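Side-chain contacts in intimin (Escherichia coli, PDB 1F00), which probably serves as a bacterial adhesin, holding enteropathogenic E. coli to host cells by binding a receptor through its C-terminal part: residues S147-A150 / S151-Q154; T257-L260 / V261-N264. All blocks are in the same frame, centred on the assembly; numbering follows the deposited sequence.

In the fold
Both contacts are tight turns that close antiparallel hairpins, but they belong to different modules of an elongated chain. Contact 1 joins strands 146-148 and 154-157 in a bacterial Ig-like domain, its centre about 8 Å from the centre of the chain. Contact 2 joins strands 254-259 and 263-270 in the C-type lectin-like domain, its centre about 31 Å from that point. Their own centres are 29 Å apart and their nearest atoms about 17 Å, so they do not touch. The chemistry nevertheless repeats: in each, an aspartate at or just past the end of the first strand, D149 or D259, receives two backbone N-H groups of the turn on one carboxylate oxygen.

Contact 1: residues S147-A150 / S151-Q154; sequences SVDA and SSGQ
The carboxylate of D149 folds over the start of segment 151-154, lying against S151 and S152 in the hairpin turn between strands 146-148 and 154-157 of a bacterial Ig-like domain. It forms an Asx turn: OD1 of D149 accepts from S151 N at 2.9 Å, on the anti side and noticeably bent. D149 OD1 also accepts from S152 N, again at 2.9 Å but much straighter, at 168°. These two donors reach the oxygen from opposite faces of the carboxylate plane, which limits how far it can rotate. With CG anti to the backbone N (chi1 -179°), the short aspartate chain points back at the turn it opens.

The backbone oxygen of D149 accepts a third N-H, that of G153 N, at 3.1 Å, and completes an Asx motif. A150, S151 and S152 have right-handed helical backbone angles, whereas G153 has a positive phi of 87°. There a CB would press on the carbonyl oxygen of S152, so glycine suits the position. The chain then returns to the strand, and D149 N bonds to Q154 O at 2.9 Å.

V148, beta-branched, suits the extended geometry of the strand end. Its CG2 methyl rests 3.4 Å from Q154 O and also packs on the G153 carbonyl carbon. Outside the turn, A150 and G153 make backbone hydrogen bonds with W138 and L127, tying it to its neighbours in the domain.

S152 is both donor and acceptor. While its N-H serves the aspartate, its hydroxyl lies beside the methylene of D149. From there it makes an ST turn, S152 OG accepting from Q154 N at 3.1 Å.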
loop_
_atom_site.group_PDB
_atom_site.type_symbol
_atom_site.label_atom_id
_atom_site.label_comp_id
_atom_site.label_asym_id
_atom_site.label_seq_id
_atom_site.Cartn_x
_atom_site.Cartn_y
_atom_site.Cartn_z
ATOM N N SER A 147 1.162 -10.237 4.341
ATOM C CA SER A 147 2.032 -9.430 5.186
ATOM C C SER A 147 2.705 -8.373 4.322
ATOM O O SER A 147 2.754 -8.504 3.097
ATOM C CB SER A 147 3.092 -10.308 5.874
ATOM O OG SER A 147 3.944 -10.946 4.934
ATOM N N VAL A 148 3.201 -7.314 4.953
ATOM C CA VAL A 148 3.866 -6.251 4.212
ATOM C C VAL A 148 5.104 -5.749 4.943
ATOM O O VAL A 148 5.094 -5.599 6.166
ATOM C CB VAL A 148 2.915 -5.057 3.973
ATOM C CG1 VAL A 148 2.536 -4.403 5.304
ATOM C CG2 VAL A 148 3.579 -4.044 3.045
ATOM N N ASP A 149 6.173 -5.510 4.190
ATOM C CA ASP A 149 7.410 -4.991 4.768
ATOM C C ASP A 149 7.113 -3.549 5.168
ATOM O O ASP A 149 6.820 -2.704 4.317
ATOM C CB ASP A 149 8.538 -5.045 3.734
ATOM C CG ASP A 149 9.864 -4.546 4.286
ATOM O OD1 ASP A 149 9.979 -3.334 4.554
ATOM O OD2 ASP A 149 10.789 -5.370 4.452
ATOM N N ALA A 150 7.183 -3.277 6.470
ATOM C CA ALA A 150 6.877 -1.957 7.017
ATOM C C ALA A 150 7.570 -0.774 6.340
ATOM O O ALA A 150 7.029 0.333 6.313
ATOM C CB ALA A 150 7.171 -1.942 8.515
ATOM N N SER A 151 8.755 -1.005 5.787
ATOM C CA SER A 151 9.501 0.061 5.131
ATOM C C SER A 151 9.380 0.127 3.608
ATOM O O SER A 151 9.220 1.210 3.045
ATOM C CB SER A 151 10.986 -0.042 5.512
ATOM O OG SER A 151 11.758 0.922 4.815
ATOM N N SER A 152 9.442 -1.026 2.942
ATOM C CA SER A 152 9.399 -1.069 1.477
ATOM C C SER A 152 8.033 -1.062 0.803
ATOM O O SER A 152 7.910 -0.626 -0.341
ATOM C CB SER A 152 10.152 -2.298 0.975
ATOM O OG SER A 152 9.391 -3.467 1.227
ATOM N N GLY A 153 7.013 -1.562 1.486
ATOM C CA GLY A 153 5.700 -1.610 0.873
ATOM C C GLY A 153 5.542 -2.885 0.068
ATOM O O GLY A 153 4.572 -3.052 -0.673
ATOM N N GLN A 154 6.504 -3.794 0.195
ATOM C CA GLN A 154 6.409 -5.052 -0.526
ATOM C C GLN A 154 5.483 -5.990 0.237
ATOM O O GLN A 154 5.663 -6.232 1.434
ATOM C CB GLN A 154 7.788 -5.692 -0.690
ATOM C CG GLN A 154 7.767 -6.992 -1.473
ATOM C CD GLN A 154 9.155 -7.417 -1.907
ATOM O OE1 GLN A 154 9.706 -6.893 -2.887
ATOM N NE2 GLN A 154 9.739 -8.353 -1.171
#

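Contact 2: residues T257-L260 / V261-N264; sequences TYDL and VKQN
D259 and Q263 form an antiparallel hydrogen-bonded pair where strands 254-259 and 263-270 meet in the C-type lectin-like domain, with D259 N donating to Q263 O at 2.7 Å and a weak return bond from Q263 N to D259 O. The short D259 side chain makes an Asx turn, reaching back to N-H groups two and three residues on. Chi1 of -164° swings the carboxylate toward the turn, and chi2 then sets D259 OD2 to accept from V261 N at 2.9 Å, on the anti side, and K262 N at 3.1 Å, from above the carboxylate plane. K262 passes across the other oxygen, its CE 3.2 Å from D259 OD1, while the amine stays beyond salt-bridge distance.

The broad Y258 ring offers a face to Q263 CA, a CH-pi contact 4.1 Å from the centroid. These side chains run alongside each other, and a water at the ring edge links Y258 OH to Q263 OE1. L217 and F221 of helix 214-224 also pack on Y258.

D259 is buried, yet T238 OG1 bonds its OD1 and I239 N its OD2. So many polar partners, with a lysine nearby, would probably stabilise the ionised carboxylate.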
loop_
_atom_site.group_PDB
_atom_site.type_symbol
_atom_site.label_atom_id
_atom_site.label_comp_id
_atom_site.label_asym_id
_atom_site.label_seq_id
_atom_site.Cartn_x
_atom_site.Cartn_y
_atom_site.Cartn_z
ATOM N N THR A 257 2.953 -32.765 -16.668
ATOM C CA THR A 257 3.446 -31.843 -15.657
ATOM C C THR A 257 3.650 -30.461 -16.263
ATOM O O THR A 257 3.691 -30.292 -17.490
ATOM C CB THR A 257 4.819 -32.280 -15.100
ATOM O OG1 THR A 257 5.794 -32.196 -16.147
ATOM C CG2 THR A 257 4.772 -33.714 -14.554
ATOM N N TYR A 258 3.753 -29.470 -15.386
ATOM C CA TYR A 258 4.025 -28.107 -15.797
ATOM C C TYR A 258 5.008 -27.630 -14.739
ATOM O O TYR A 258 4.892 -27.991 -13.564
ATOM C CB TYR A 258 2.769 -27.235 -15.789
ATOM C CG TYR A 258 3.036 -25.843 -16.322
ATOM C CD1 TYR A 258 3.046 -25.584 -17.697
ATOM C CD2 TYR A 258 3.308 -24.788 -15.451
ATOM C CE1 TYR A 258 3.319 -24.303 -18.191
ATOM C CE2 TYR A 258 3.585 -23.507 -15.931
ATOM C CZ TYR A 258 3.586 -23.270 -17.298
ATOM O OH TYR A 258 3.854 -21.999 -17.759
ATOM N N ASP A 259 5.978 -26.831 -15.156
ATOM C CA ASP A 259 7.011 -26.351 -14.257
ATOM C C ASP A 259 6.800 -24.871 -13.955
ATOM O O ASP A 259 6.896 -24.032 -14.854
ATOM C CB ASP A 259 8.371 -26.593 -14.925
ATOM C CG ASP A 259 9.529 -26.496 -13.965
ATOM O OD1 ASP A 259 10.453 -27.338 -14.078
ATOM O OD2 ASP A 259 9.533 -25.581 -13.114
ATOM N N LEU A 260 6.515 -24.556 -12.692
ATOM C CA LEU A 260 6.279 -23.178 -12.287
ATOM C C LEU A 260 7.522 -22.297 -12.364
ATOM O O LEU A 260 7.447 -21.090 -12.117
ATOM C CB LEU A 260 5.672 -23.128 -10.878
ATOM C CG LEU A 260 4.208 -23.590 -10.806
ATOM C CD1 LEU A 260 3.734 -23.593 -9.362
ATOM C CD2 LEU A 260 3.333 -22.668 -11.651
ATOM N N VAL A 261 8.664 -22.898 -12.696
ATOM C CA VAL A 261 9.894 -22.127 -12.862
ATOM C C VAL A 261 10.262 -22.083 -14.343
ATOM O O VAL A 261 10.445 -21.008 -14.916
ATOM C CB VAL A 261 11.093 -22.727 -12.086
ATOM C CG1 VAL A 261 12.390 -22.046 -12.538
ATOM C CG2 VAL A 261 10.914 -22.507 -10.584
ATOM N N LYS A 262 10.332 -23.254 -14.966
ATOM C CA LYS A 262 10.719 -23.370 -16.369
ATOM C C LYS A 262 9.581 -23.484 -17.387
ATOM O O LYS A 262 9.848 -23.602 -18.585
ATOM C CB LYS A 262 11.642 -24.586 -16.532
ATOM C CG LYS A 262 12.708 -24.691 -15.449
ATOM C CD LYS A 262 13.751 -25.755 -15.744
ATOM C CE LYS A 262 13.197 -27.165 -15.621
ATOM N NZ LYS A 262 14.311 -28.163 -15.659
ATOM N N GLN A 263 8.330 -23.421 -16.929
ATOM C CA GLN A 263 7.172 -23.586 -17.814
ATOM C C GLN A 263 7.326 -25.051 -18.252
ATOM O O GLN A 263 6.910 -25.963 -17.532
ATOM C CB GLN A 263 7.253 -22.612 -19.002
ATOM C CG GLN A 263 7.264 -21.135 -18.584
ATOM C CD GLN A 263 7.385 -20.171 -19.759
ATOM O OE1 GLN A 263 6.466 -20.034 -20.560
ATOM N NE2 GLN A 263 8.526 -19.502 -19.862
ATOM N N ASN A 264 7.910 -25.277 -19.424
ATOM C CA ASN A 264 8.213 -26.634 -19.887
ATOM C C ASN A 264 7.119 -27.700 -19.702
ATOM O O ASN A 264 7.311 -28.665 -18.961
ATOM C CB ASN A 264 9.487 -27.090 -19.156
ATOM C CG ASN A 264 10.160 -28.294 -19.798
ATOM O OD1 ASN A 264 10.749 -29.121 -19.099
ATOM N ND2 ASN A 264 10.104 -28.384 -21.121
HETATM O O HOH W 1 7.260 -29.850 -16.461
HETATM O O HOH W 2 4.095 -21.136 -20.228
HETATM O O HOH W 3 10.047 -29.416 -16.078
#